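Local coordinates for protein eukaryotic translation initiation factor 4 gamma 2 (PDB 4IUL) that probably takes part in translation initiation, its HEAT-repeat MIF4G domain interacting with the RNA helicase eIF4A, at residues 16-19 with 20-24; 35-38 with 39-43; 71-74 with 75-79; 169-172 with 173-177; 213-216 with 217-221. All coordinates share one frame; numbering follows the deposited sequence.

Contact 1: 16-19 with 20-24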
loop_
_atom_site.group_PDB
_atom_site.type_symbol
_atom_site.label_atom_id
_atom_site.label_comp_id
_atom_site.label_asym_id
_atom_site.label_seq_id
_atom_site.Cartn_x
_atom_site.Cartn_y
_atom_site.Cartn_z
ATOM N N LYS A 16 -10.480 30.434 0.688
ATOM C CA LYS A 16 -9.416 29.653 1.310
ATOM C C LYS A 16 -9.994 29.015 2.578
ATOM O O LYS A 16 -9.740 27.842 2.863
ATOM C CB LYS A 16 -8.214 30.539 1.660
ATOM C CG LYS A 16 -7.438 31.100 0.464
ATOM C CD LYS A 16 -6.174 31.811 0.950
ATOM C CE LYS A 16 -5.550 32.703 -0.115
ATOM N NZ LYS A 16 -5.227 31.957 -1.357
ATOM N N GLU A 17 -10.784 29.784 3.330
ATOM C CA GLU A 17 -11.420 29.265 4.547
ATOM C C GLU A 17 -12.373 28.115 4.207
ATOM O O GLU A 17 -12.443 27.125 4.942
ATOM C CB GLU A 17 -12.204 30.362 5.279
ATOM C CG GLU A 17 -11.335 31.408 5.966
ATOM C CD GLU A 17 -10.631 30.871 7.204
ATOM O OE1 GLU A 17 -9.492 31.305 7.481
ATOM O OE2 GLU A 17 -11.222 30.027 7.907
ATOM N N ARG A 18 -13.103 28.244 3.097
ATOM C CA ARG A 18 -14.043 27.196 2.684
ATOM C C ARG A 18 -13.282 25.900 2.397
ATOM O O ARG A 18 -13.707 24.818 2.799
ATOM C CB ARG A 18 -14.843 27.625 1.436
ATOM C CG ARG A 18 -15.963 26.617 1.032
ATOM C CD ARG A 18 -16.784 27.097 -0.183
ATOM N NE ARG A 18 -15.996 27.087 -1.414
ATOM C CZ ARG A 18 -15.870 26.039 -2.228
ATOM N NH1 ARG A 18 -16.496 24.894 -1.962
ATOM N NH2 ARG A 18 -15.081 26.126 -3.295
ATOM N N HIS A 19 -12.154 26.019 1.703
ATOM C CA HIS A 19 -11.331 24.857 1.382
ATOM C C HIS A 19 -10.796 24.222 2.664
ATOM O O HIS A 19 -10.827 22.997 2.812
ATOM C CB HIS A 19 -10.164 25.265 0.472
ATOM C CG HIS A 19 -10.561 25.483 -0.955
ATOM N ND1 HIS A 19 -9.876 26.332 -1.796
ATOM C CD2 HIS A 19 -11.573 24.960 -1.690
ATOM C CE1 HIS A 19 -10.450 26.327 -2.987
ATOM N NE2 HIS A 19 -11.483 25.502 -2.950
ATOM N N ASP A 20 -10.313 25.048 3.592
ATOM C CA ASP A 20 -9.779 24.523 4.842
ATOM C C ASP A 20 -10.827 23.835 5.720
ATOM O O ASP A 20 -10.513 22.857 6.399
ATOM C CB ASP A 20 -9.066 25.633 5.621
ATOM C CG ASP A 20 -7.858 26.188 4.863
ATOM O OD1 ASP A 20 -7.319 25.475 3.987
ATOM O OD2 ASP A 20 -7.443 27.331 5.145
ATOM N N ALA A 21 -12.068 24.327 5.710
ATOM C CA ALA A 21 -13.130 23.701 6.506
ATOM C C ALA A 21 -13.506 22.330 5.920
ATOM O O ALA A 21 -13.875 21.411 6.658
ATOM C CB ALA A 21 -14.369 24.602 6.565
ATOM N N ILE A 22 -13.409 22.194 4.599
ATOM C CA ILE A 22 -13.725 20.921 3.956
ATOM C C ILE A 22 -12.718 19.865 4.385
ATOM O O ILE A 22 -13.082 18.725 4.713
ATOM C CB ILE A 22 -13.694 21.030 2.416
ATOM C CG1 ILE A 22 -14.859 21.892 1.925
ATOM C CG2 ILE A 22 -13.791 19.638 1.794
ATOM C CD1 ILE A 22 -14.875 22.099 0.405
ATOM N N PHE A 23 -11.445 20.250 4.390
ATOM C CA PHE A 23 -10.387 19.336 4.778
ATOM C C PHE A 23 -10.515 18.923 6.243
ATOM O O PHE A 23 -10.226 17.772 6.584
ATOM C CB PHE A 23 -9.022 19.973 4.481
ATOM C CG PHE A 23 -8.725 20.092 3.007
ATOM C CD1 PHE A 23 -8.054 21.205 2.499
ATOM C CD2 PHE A 23 -9.125 19.090 2.120
ATOM C CE1 PHE A 23 -7.789 21.327 1.133
ATOM C CE2 PHE A 23 -8.866 19.194 0.749
ATOM C CZ PHE A 23 -8.195 20.320 0.252
ATOM N N ARG A 24 -10.952 19.841 7.113
ATOM C CA ARG A 24 -11.137 19.485 8.526
ATOM C C ARG A 24 -12.291 18.473 8.609
ATOM O O ARG A 24 -12.276 17.548 9.431
ATOM C CB ARG A 24 -11.470 20.718 9.398
ATOM C CG ARG A 24 -10.339 21.762 9.517
ATOM C CD ARG A 24 -10.542 22.736 10.700
ATOM N NE ARG A 24 -11.743 23.565 10.580
ATOM C CZ ARG A 24 -11.861 24.635 9.793
ATOM N NH1 ARG A 24 -10.848 25.039 9.036
ATOM N NH2 ARG A 24 -13.005 25.314 9.766
HETATM O O HOH W 1 -11.884 27.315 7.788
HETATM O O HOH W 2 -7.802 30.025 5.439
#
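Glu-17 O accepts from Ala-21 N over 2.9 Å and takes a second hydrogen from a water. That water gives its other hydrogen to Glu-17 OE2, at 2.8 Å, and accepts from Arg-24 NH1 in the plane of the guanidinium, so a carboxylate and a guanidinium seven residues apart are linked although Glu-17 OE2 and Arg-24 NH1 stay 5.1 Å apart. A second water donates to Asp-20 OD2 at 2.7 Å and weakly to Glu-17 OE1, which probably eases the closeness of two like charges. Charged Glu-17, Asp-20 and Arg-24 suit this solvent-exposed flank. The backbone follows the alpha-helical i to i+4 pattern within helix 13-31, at the N-terminal end of a HEAT-repeat domain: Asp-20 N donates to Lys-16 O over 2.9 Å at 161°, and Ile-22 N and Phe-23 N reach the carbonyls of Arg-18 and His-19. His-19 O has a second, weak donor in Ile-22 N. On another side of the helix Arg-18 and Ile-22 run alongside each other, Ile-22 CD1 lying 4.0 Å from Arg-18 NH1. The arginine chain starts out extended (chi1 -174°) and bends at chi3, and its guanidinium forms salt bridges with Glu-15 and Glu-51. Ile-22, apolar and buried, packs on Ile-55 of helix 53-69.

Contact 2: 35-38 with 39-43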
loop_
_atom_site.group_PDB
_atom_site.type_symbol
_atom_site.label_atom_id
_atom_site.label_comp_id
_atom_site.label_asym_id
_atom_site.label_seq_id
_atom_site.Cartn_x
_atom_site.Cartn_y
_atom_site.Cartn_z
ATOM N N PRO A 35 -16.165 -0.528 9.265
ATOM C CA PRO A 35 -16.811 -1.449 8.325
ATOM C C PRO A 35 -18.326 -1.290 8.374
ATOM O O PRO A 35 -19.003 -1.392 7.354
ATOM C CB PRO A 35 -16.365 -2.819 8.823
ATOM C CG PRO A 35 -15.011 -2.548 9.386
ATOM C CD PRO A 35 -15.201 -1.243 10.123
ATOM N N GLU A 36 -18.845 -1.022 9.569
ATOM C CA GLU A 36 -20.281 -0.856 9.767
ATOM C C GLU A 36 -20.806 0.498 9.295
ATOM O O GLU A 36 -21.952 0.600 8.855
ATOM C CB GLU A 36 -20.637 -1.058 11.244
ATOM C CG GLU A 36 -22.128 -0.941 11.541
ATOM C CD GLU A 36 -22.464 -1.228 12.996
ATOM O OE1 GLU A 36 -21.952 -0.505 13.881
ATOM O OE2 GLU A 36 -23.242 -2.175 13.252
ATOM N N LYS A 37 -19.976 1.534 9.388
ATOM C CA LYS A 37 -20.389 2.867 8.956
ATOM C C LYS A 37 -19.925 3.200 7.540
ATOM O O LYS A 37 -20.360 4.199 6.959
ATOM C CB LYS A 37 -19.841 3.938 9.901
ATOM C CG LYS A 37 -20.495 4.018 11.271
ATOM C CD LYS A 37 -19.939 5.222 12.022
ATOM C CE LYS A 37 -20.560 5.396 13.391
ATOM N NZ LYS A 37 -20.031 6.629 14.050
ATOM N N PHE A 38 -19.050 2.366 6.986
ATOM C CA PHE A 38 -18.506 2.609 5.654
ATOM C C PHE A 38 -19.505 3.182 4.662
ATOM O O PHE A 38 -19.394 4.333 4.240
ATOM C CB PHE A 38 -17.918 1.330 5.052
ATOM C CG PHE A 38 -17.162 1.566 3.772
ATOM C CD1 PHE A 38 -15.826 1.956 3.799
ATOM C CD2 PHE A 38 -17.797 1.449 2.540
ATOM C CE1 PHE A 38 -15.133 2.229 2.614
ATOM C CE2 PHE A 38 -17.113 1.720 1.352
ATOM C CZ PHE A 38 -15.778 2.111 1.392
ATOM N N ASP A 39 -20.478 2.363 4.291
ATOM C CA ASP A 39 -21.494 2.746 3.323
ATOM C C ASP A 39 -21.999 4.175 3.443
ATOM O O ASP A 39 -22.066 4.890 2.445
ATOM C CB ASP A 39 -22.655 1.755 3.396
ATOM C CG ASP A 39 -22.256 0.360 2.922
ATOM O OD1 ASP A 39 -22.982 -0.611 3.227
ATOM O OD2 ASP A 39 -21.217 0.236 2.236
ATOM N N LYS A 40 -22.335 4.598 4.658
ATOM C CA LYS A 40 -22.854 5.947 4.885
ATOM C C LYS A 40 -21.805 7.058 4.798
ATOM O O LYS A 40 -22.017 8.071 4.129
ATOM C CB LYS A 40 -23.546 6.015 6.249
ATOM C CG LYS A 40 -24.113 7.390 6.595
ATOM C CD LYS A 40 -24.672 7.425 8.012
ATOM C CE LYS A 40 -25.277 8.785 8.334
ATOM N NZ LYS A 40 -25.756 8.863 9.744
ATOM N N LEU A 41 -20.682 6.877 5.484
ATOM C CA LEU A 41 -19.626 7.883 5.487
ATOM C C LEU A 41 -19.007 8.008 4.103
ATOM O O LEU A 41 -18.552 9.081 3.707
ATOM C CB LEU A 41 -18.552 7.514 6.510
ATOM C CG LEU A 41 -19.065 7.334 7.940
ATOM C CD1 LEU A 41 -17.931 6.910 8.858
ATOM C CD2 LEU A 41 -19.691 8.634 8.419
ATOM N N CYS A 42 -19.008 6.901 3.367
ATOM C CA CYS A 42 -18.451 6.877 2.023
ATOM C C CYS A 42 -19.261 7.818 1.145
ATOM O O CYS A 42 -18.704 8.562 0.337
ATOM C CB CYS A 42 -18.501 5.453 1.462
ATOM S SG CYS A 42 -17.614 5.211 -0.102
ATOM N N LEU A 43 -20.581 7.788 1.316
ATOM C CA LEU A 43 -21.475 8.646 0.541
ATOM C C LEU A 43 -21.254 10.113 0.881
ATOM O O LEU A 43 -21.312 10.974 0.002
ATOM C CB LEU A 43 -22.940 8.276 0.803
ATOM C CG LEU A 43 -23.470 7.034 0.082
ATOM C CD1 LEU A 43 -24.833 6.656 0.629
ATOM C CD2 LEU A 43 -23.556 7.318 -1.410
HETATM O O HOH W 3 -21.124 0.302 6.011
#
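Phe-38 and Cys-42, one helical turn apart, carry the aromatic part of this contact. Cys-42 CB lies over one face of the ring in a CH-pi contact, 4.3 Å from the centroid and displaced toward the rim, while Cys-42 SG approaches the Phe-38 ring obliquely, 3.8 Å from CE2. Phe-38 CG and Cys-42 SG are each trans to the amide nitrogen (chi1 -171° in both), which sends ring and thiol the same general way. At the ring edge, in its plane, Asp-39 OD2 sits 3.6 Å from Phe-38 CD2, with the carboxylate turned 77° to the ring. Apolar packing continues where Leu-41 CD1 rests 3.7 Å from CB of Lys-37, the methyl using the aliphatic root of a lysine whose extended chain carries the ammonium away. Among the polar bonds, Cys-42 N to Phe-38 O is short at 2.7 Å, and Leu-41 N points almost straight at Lys-37 O (175°). A water accepts from Asp-39 N and donates to Pro-35 O, with a weaker bond to Glu-36 O, satisfying an amide of the first helical turn. Small Cys-42 suits a buried site: as helix 38-48 begins, it packs on Leu-80 and Arg-83 of helix 74-87, and Phe-38 on Gln-79.

Contact 3: 71-74 with 75-79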
loop_
_atom_site.group_PDB
_atom_site.type_symbol
_atom_site.label_atom_id
_atom_site.label_comp_id
_atom_site.label_asym_id
_atom_site.label_seq_id
_atom_site.Cartn_x
_atom_site.Cartn_y
_atom_site.Cartn_z
ATOM N N PRO A 71 -2.984 0.837 9.766
ATOM C CA PRO A 71 -2.835 -0.166 8.703
ATOM C C PRO A 71 -3.793 -1.353 8.781
ATOM O O PRO A 71 -3.983 -2.066 7.791
ATOM C CB PRO A 71 -1.365 -0.580 8.818
ATOM C CG PRO A 71 -1.043 -0.322 10.255
ATOM C CD PRO A 71 -1.722 0.997 10.509
ATOM N N LYS A 72 -4.402 -1.556 9.948
ATOM C CA LYS A 72 -5.348 -2.654 10.130
ATOM C C LYS A 72 -6.546 -2.466 9.216
ATOM O O LYS A 72 -7.209 -3.430 8.842
ATOM C CB LYS A 72 -5.822 -2.726 11.587
ATOM C CG LYS A 72 -4.739 -3.177 12.555
ATOM C CD LYS A 72 -5.202 -3.165 14.009
ATOM C CE LYS A 72 -4.063 -3.578 14.937
ATOM N NZ LYS A 72 -4.436 -3.521 16.380
ATOM N N TYR A 73 -6.821 -1.219 8.852
ATOM C CA TYR A 73 -7.943 -0.932 7.973
ATOM C C TYR A 73 -7.560 -0.643 6.522
ATOM O O TYR A 73 -8.350 -0.046 5.791
ATOM C CB TYR A 73 -8.764 0.236 8.522
ATOM C CG TYR A 73 -9.673 -0.124 9.674
ATOM C CD1 TYR A 73 -10.300 -1.368 9.730
ATOM C CD2 TYR A 73 -9.948 0.795 10.685
ATOM C CE1 TYR A 73 -11.176 -1.690 10.760
ATOM C CE2 TYR A 73 -10.827 0.485 11.722
ATOM C CZ TYR A 73 -11.436 -0.760 11.750
ATOM O OH TYR A 73 -12.309 -1.077 12.763
ATOM N N SER A 74 -6.365 -1.067 6.105
ATOM C CA SER A 74 -5.909 -0.849 4.726
ATOM C C SER A 74 -7.034 -1.177 3.748
ATOM O O SER A 74 -7.396 -0.377 2.874
ATOM C CB SER A 74 -4.710 -1.744 4.398
ATOM O OG SER A 74 -3.537 -1.315 5.054
ATOM N N SER A 75 -7.566 -2.382 3.922
ATOM C CA SER A 75 -8.650 -2.912 3.117
ATOM C C SER A 75 -9.798 -1.902 2.991
ATOM O O SER A 75 -10.293 -1.643 1.894
ATOM C CB SER A 75 -9.133 -4.208 3.769
ATOM O OG SER A 75 -10.221 -4.770 3.079
ATOM N N LEU A 76 -10.215 -1.338 4.121
ATOM C CA LEU A 76 -11.295 -0.362 4.144
ATOM C C LEU A 76 -10.957 0.896 3.359
ATOM O O LEU A 76 -11.768 1.374 2.562
ATOM C CB LEU A 76 -11.622 0.050 5.582
ATOM C CG LEU A 76 -12.923 -0.458 6.202
ATOM C CD1 LEU A 76 -12.772 -1.922 6.631
ATOM C CD2 LEU A 76 -13.269 0.422 7.397
ATOM N N TYR A 77 -9.765 1.445 3.596
ATOM C CA TYR A 77 -9.354 2.663 2.906
ATOM C C TYR A 77 -9.148 2.417 1.414
ATOM O O TYR A 77 -9.414 3.296 0.592
ATOM C CB TYR A 77 -8.082 3.237 3.544
ATOM C CG TYR A 77 -8.251 3.544 5.019
ATOM C CD1 TYR A 77 -9.314 4.328 5.470
ATOM C CD2 TYR A 77 -7.380 3.006 5.967
ATOM C CE1 TYR A 77 -9.512 4.557 6.835
ATOM C CE2 TYR A 77 -7.569 3.226 7.329
ATOM C CZ TYR A 77 -8.638 3.999 7.756
ATOM O OH TYR A 77 -8.848 4.182 9.103
ATOM N N ALA A 78 -8.694 1.216 1.067
ATOM C CA ALA A 78 -8.476 0.868 -0.335
ATOM C C ALA A 78 -9.807 0.886 -1.086
ATOM O O ALA A 78 -9.871 1.294 -2.245
ATOM C CB ALA A 78 -7.824 -0.512 -0.449
ATOM N N GLN A 79 -10.868 0.449 -0.412
ATOM C CA GLN A 79 -12.194 0.420 -1.014
ATOM C C GLN A 79 -12.702 1.851 -1.189
ATOM O O GLN A 79 -13.399 2.167 -2.154
ATOM C CB GLN A 79 -13.155 -0.377 -0.129
ATOM C CG GLN A 79 -14.409 -0.866 -0.845
ATOM C CD GLN A 79 -14.106 -1.828 -1.990
ATOM O OE1 GLN A 79 -13.371 -2.802 -1.827
ATOM N NE2 GLN A 79 -14.683 -1.558 -3.153
#
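Tyr-73 packs its CB against the ring of Tyr-77, with Tyr-77 CE2 3.4 Å away and the two side chains crossing at a slant. The hydroxyl of Tyr-77 comes to the edge of the Tyr-73 ring, near its plane, 3.9 Å from CD2. Over a face of that same ring lies Leu-76 CD2, offset toward the rim, while Leu-76 CD1 sits 4.0 Å from Tyr-73 CD1. The first torsion of Tyr-77, -58°, turns its ring toward the N-terminal side. A large aromatic suits this place, since it also covers Lys-66 and Ala-67 of helix 53-69; with an alanine here, the CB of Tyr-73 would probably lose its cover and a gap open between the helices. Ser-74 OG donates to Pro-71 O over 2.9 Å, and Ser-74 N reaches the same carbonyl, so two bonds grip it. The 3-10 turn, Tyr-73 at the N-cap and the i to i+4 bond from Tyr-77 N to Tyr-73 O (165°) mark the start of helix 74-87 in the HEAT-repeat fold.

Contact 4: 169-172 with 173-177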
loop_
_atom_site.group_PDB
_atom_site.type_symbol
_atom_site.label_atom_id
_atom_site.label_comp_id
_atom_site.label_asym_id
_atom_site.label_seq_id
_atom_site.Cartn_x
_atom_site.Cartn_y
_atom_site.Cartn_z
ATOM N N HIS A 169 0.442 0.345 -9.833
ATOM C CA HIS A 169 1.078 -0.569 -10.787
ATOM C C HIS A 169 2.150 -1.570 -10.299
ATOM O O HIS A 169 2.555 -1.571 -9.126
ATOM C CB HIS A 169 1.642 0.263 -11.940
ATOM C CG HIS A 169 0.605 1.083 -12.649
ATOM N ND1 HIS A 169 0.912 2.230 -13.351
ATOM C CD2 HIS A 169 -0.736 0.923 -12.757
ATOM C CE1 HIS A 169 -0.196 2.743 -13.859
ATOM N NE2 HIS A 169 -1.210 1.969 -13.513
ATOM N N GLU A 170 2.610 -2.400 -11.239
ATOM C CA GLU A 170 3.608 -3.451 -11.000
ATOM C C GLU A 170 4.949 -2.998 -10.444
ATOM O O GLU A 170 5.539 -3.657 -9.584
ATOM C CB GLU A 170 3.895 -4.228 -12.290
ATOM C CG GLU A 170 2.751 -5.060 -12.826
ATOM C CD GLU A 170 3.242 -6.166 -13.769
ATOM O OE1 GLU A 170 4.040 -5.870 -14.683
ATOM O OE2 GLU A 170 2.828 -7.334 -13.593
ATOM N N SER A 171 5.440 -1.880 -10.953
ATOM C CA SER A 171 6.726 -1.373 -10.529
ATOM C C SER A 171 6.901 -1.205 -9.018
ATOM O O SER A 171 7.875 -1.700 -8.447
ATOM C CB SER A 171 7.007 -0.047 -11.233
ATOM O OG SER A 171 8.329 0.365 -10.966
ATOM N N ILE A 172 5.967 -0.519 -8.368
ATOM C CA ILE A 172 6.085 -0.291 -6.927
ATOM C C ILE A 172 5.898 -1.572 -6.123
ATOM O O ILE A 172 6.471 -1.718 -5.038
ATOM C CB ILE A 172 5.087 0.797 -6.424
ATOM C CG1 ILE A 172 5.545 1.323 -5.057
ATOM C CG2 ILE A 172 3.708 0.234 -6.306
ATOM C CD1 ILE A 172 4.757 2.512 -4.543
ATOM N N LEU A 173 5.103 -2.500 -6.649
ATOM C CA LEU A 173 4.895 -3.769 -5.964
ATOM C C LEU A 173 6.218 -4.544 -5.943
ATOM O O LEU A 173 6.611 -5.070 -4.905
ATOM C CB LEU A 173 3.809 -4.585 -6.659
ATOM C CG LEU A 173 2.374 -4.091 -6.475
ATOM C CD1 LEU A 173 1.465 -4.860 -7.406
ATOM C CD2 LEU A 173 1.934 -4.268 -5.024
ATOM N N HIS A 174 6.912 -4.605 -7.078
ATOM C CA HIS A 174 8.201 -5.307 -7.130
ATOM C C HIS A 174 9.191 -4.617 -6.185
ATOM O O HIS A 174 10.049 -5.265 -5.587
ATOM C CB HIS A 174 8.770 -5.321 -8.562
ATOM C CG HIS A 174 8.142 -6.349 -9.454
ATOM N ND1 HIS A 174 8.412 -7.697 -9.340
ATOM C CD2 HIS A 174 7.214 -6.234 -10.434
ATOM C CE1 HIS A 174 7.673 -8.367 -10.207
ATOM N NE2 HIS A 174 6.934 -7.502 -10.882
ATOM N N LYS A 175 9.062 -3.303 -6.048
ATOM C CA LYS A 175 9.954 -2.542 -5.179
ATOM C C LYS A 175 9.708 -2.901 -3.709
ATOM O O LYS A 175 10.634 -2.886 -2.900
ATOM C CB LYS A 175 9.749 -1.041 -5.408
ATOM C CG LYS A 175 11.035 -0.245 -5.429
ATOM C CD LYS A 175 10.837 1.117 -6.076
ATOM C CE LYS A 175 10.497 0.982 -7.548
ATOM N NZ LYS A 175 10.258 2.306 -8.192
ATOM N N CYS A 176 8.459 -3.218 -3.370
ATOM C CA CYS A 176 8.118 -3.613 -2.013
ATOM C C CYS A 176 8.717 -5.002 -1.752
ATOM O O CYS A 176 9.363 -5.232 -0.732
ATOM C CB CYS A 176 6.593 -3.667 -1.830
ATOM S SG CYS A 176 5.756 -2.053 -1.745
ATOM N N ILE A 177 8.497 -5.922 -2.686
ATOM C CA ILE A 177 9.002 -7.283 -2.562
ATOM C C ILE A 177 10.520 -7.309 -2.408
ATOM O O ILE A 177 11.051 -8.062 -1.599
ATOM C CB ILE A 177 8.622 -8.137 -3.796
ATOM C CG1 ILE A 177 7.110 -8.375 -3.812
ATOM C CG2 ILE A 177 9.399 -9.464 -3.783
ATOM C CD1 ILE A 177 6.628 -9.190 -4.989
HETATM O O HOH W 4 5.204 -8.352 -12.667
#
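The imidazole of His-174 takes a water at its edge, in the ring plane, with NE2 2.6 Å from the oxygen; the same water gives a weak bond to Glu-170 OE2 one turn back. His-174 NE2 and Glu-170 OE2 are 4.9 Å apart, bridged by this water. The other nitrogen of the ring, ND1, is hydrogen-bonded to Tyr-222, and Glu-170 OE2 bonds His-212 as well, which ties both side chains into a polar network. Glu-170 O lies oblique to the imidazole, 3.2 Å from His-174 CD2, because a chi1 of -79° keeps CG on the side of the backbone N. The same carbonyl accepts from His-174 N at 167°. On another side of the helix the Lys-175 chain bends at chi3, bringing NZ within 3.9 Å of Ser-171 OG, a loose approach. Leu-173 CG stands 3.7 Å from His-169 O, and the buried leucine packs on Val-206 and Leu-210 of helix 193-210. Ile-172 and Cys-176, small or branched apolar residues fit for the interior, turn to helices 107-127 and 141-163. Helix 170-181, N-capped at His-169, is thus packed against these three helices and, through His-174, helix 216-227, as in a HEAT-repeat array.

Contact 5: 213-216 with 217-221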
loop_
_atom_site.group_PDB
_atom_site.type_symbol
_atom_site.label_atom_id
_atom_site.label_comp_id
_atom_site.label_asym_id
_atom_site.label_seq_id
_atom_site.Cartn_x
_atom_site.Cartn_y
_atom_site.Cartn_z
ATOM N N GLU A 213 4.398 -14.184 -18.114
ATOM C CA GLU A 213 5.569 -14.514 -18.926
ATOM C C GLU A 213 6.765 -13.554 -18.914
ATOM O O GLU A 213 7.899 -13.980 -18.681
ATOM C CB GLU A 213 5.112 -14.785 -20.361
ATOM C CG GLU A 213 4.442 -16.153 -20.516
ATOM C CD GLU A 213 3.359 -16.190 -21.591
ATOM O OE1 GLU A 213 3.539 -15.539 -22.649
ATOM O OE2 GLU A 213 2.331 -16.881 -21.374
ATOM N N ARG A 214 6.538 -12.271 -19.160
ATOM C CA ARG A 214 7.654 -11.336 -19.167
ATOM C C ARG A 214 8.389 -11.293 -17.834
ATOM O O ARG A 214 9.594 -11.063 -17.798
ATOM C CB ARG A 214 7.168 -9.928 -19.508
ATOM C CG ARG A 214 8.242 -8.862 -19.419
ATOM C CD ARG A 214 7.629 -7.469 -19.520
ATOM N NE ARG A 214 7.105 -7.208 -20.857
ATOM C CZ ARG A 214 7.874 -7.038 -21.925
ATOM N NH1 ARG A 214 9.194 -7.098 -21.798
ATOM N NH2 ARG A 214 7.330 -6.825 -23.119
ATOM N N ALA A 215 7.664 -11.529 -16.743
ATOM C CA ALA A 215 8.243 -11.474 -15.404
ATOM C C ALA A 215 8.800 -12.787 -14.848
ATOM O O ALA A 215 9.242 -12.828 -13.699
ATOM C CB ALA A 215 7.210 -10.909 -14.439
ATOM N N LYS A 216 8.783 -13.846 -15.653
ATOM C CA LYS A 216 9.267 -15.164 -15.224
ATOM C C LYS A 216 10.617 -15.144 -14.515
ATOM O O LYS A 216 10.771 -15.735 -13.445
ATOM C CB LYS A 216 9.342 -16.118 -16.420
ATOM C CG LYS A 216 9.863 -17.517 -16.083
ATOM C CD LYS A 216 9.657 -18.478 -17.261
ATOM C CE LYS A 216 10.306 -19.845 -17.020
ATOM N NZ LYS A 216 9.775 -20.535 -15.814
ATOM N N SER A 217 11.584 -14.459 -15.113
ATOM C CA SER A 217 12.931 -14.354 -14.557
ATOM C C SER A 217 12.960 -13.766 -13.140
ATOM O O SER A 217 13.531 -14.360 -12.222
ATOM C CB SER A 217 13.799 -13.505 -15.490
ATOM O OG SER A 217 15.115 -13.374 -14.993
ATOM N N LEU A 218 12.353 -12.597 -12.972
ATOM C CA LEU A 218 12.306 -11.929 -11.674
ATOM C C LEU A 218 11.619 -12.769 -10.595
ATOM O O LEU A 218 12.150 -12.941 -9.498
ATOM C CB LEU A 218 11.559 -10.604 -11.797
ATOM C CG LEU A 218 12.326 -9.293 -11.867
ATOM C CD1 LEU A 218 11.303 -8.159 -11.922
ATOM C CD2 LEU A 218 13.237 -9.142 -10.639
ATOM N N MET A 219 10.430 -13.277 -10.902
ATOM C CA MET A 219 9.684 -14.083 -9.945
ATOM C C MET A 219 10.424 -15.367 -9.579
ATOM O O MET A 219 10.454 -15.757 -8.409
ATOM C CB MET A 219 8.297 -14.416 -10.497
ATOM C CG MET A 219 7.407 -13.195 -10.733
ATOM S SD MET A 219 6.933 -12.317 -9.232
ATOM C CE MET A 219 5.440 -13.180 -8.816
ATOM N N ASP A 220 11.008 -16.026 -10.576
ATOM C CA ASP A 220 11.765 -17.252 -10.332
ATOM C C ASP A 220 12.852 -16.941 -9.317
ATOM O O ASP A 220 13.103 -17.715 -8.390
ATOM C CB ASP A 220 12.421 -17.762 -11.618
ATOM C CG ASP A 220 11.520 -18.676 -12.413
ATOM O OD1 ASP A 220 10.351 -18.894 -12.009
ATOM O OD2 ASP A 220 11.989 -19.180 -13.453
ATOM N N GLN A 221 13.486 -15.788 -9.502
ATOM C CA GLN A 221 14.555 -15.339 -8.624
ATOM C C GLN A 221 14.048 -15.143 -7.185
ATOM O O GLN A 221 14.725 -15.526 -6.228
ATOM C CB GLN A 221 15.130 -14.035 -9.170
ATOM C CG GLN A 221 16.555 -13.748 -8.761
ATOM C CD GLN A 221 17.063 -12.447 -9.356
ATOM O OE1 GLN A 221 16.772 -12.124 -10.514
ATOM N NE2 GLN A 221 17.837 -11.698 -8.574
HETATM O O HOH W 5 12.168 -10.946 -15.671
#
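The start of helix 216-227, entered from a 3-10 turn at 213-215, carries a long i to i+4 salt bridge between Lys-216 and Asp-220. Lys-216 NZ lies 3.5 Å from Asp-220 OD2. The lysine chain runs extended as far as CE and then bends at chi4 (59°), which swings the ammonium toward the carboxylate as the two chains cross at a slant. Asp-220 is short enough to stay close to the helix, and its OD1 makes a salt bridge with Arg-250; a leucine in its place would probably leave both Lys-216 and Arg-250 without their anionic mate. In the backbone, Met-219 N donates to Ala-215 O over 3.1 Å, nearly straight at 178°, and Asp-220 N to Lys-216 O. Met-219 CG lies 4.4 Å from CB of small, buried Ala-215. A water accepts from Leu-218 N at 3.2 Å. With one carboxylate shared between two cations, the charge of Asp-220 is likely to be well balanced and its ionised form favoured.

In the fold
All five contacts lie near the start of, or within, helices of one HEAT-repeat chain, and they follow each other along it. Contacts 2 and 3 touch: Phe-38 CE1 comes 3.5 Å from Leu-76 O, and Pro-35 CD lies 3.9 Å from Tyr-73 OH, joining two helix starts whose contact centres are about 13 Å apart. Contacts 4 and 5 are a second pair at the same spacing, where His-174 ND1 meets Leu-218 CD1 at 3.9 Å and Met-219 SD lies near the imidazole. Between the pairs, contacts 3 and 4 do not touch, their nearest atoms about 11 Å apart. Contacts 1 and 5, centres about 48 Å apart, lie on opposite sides of the chain's centre.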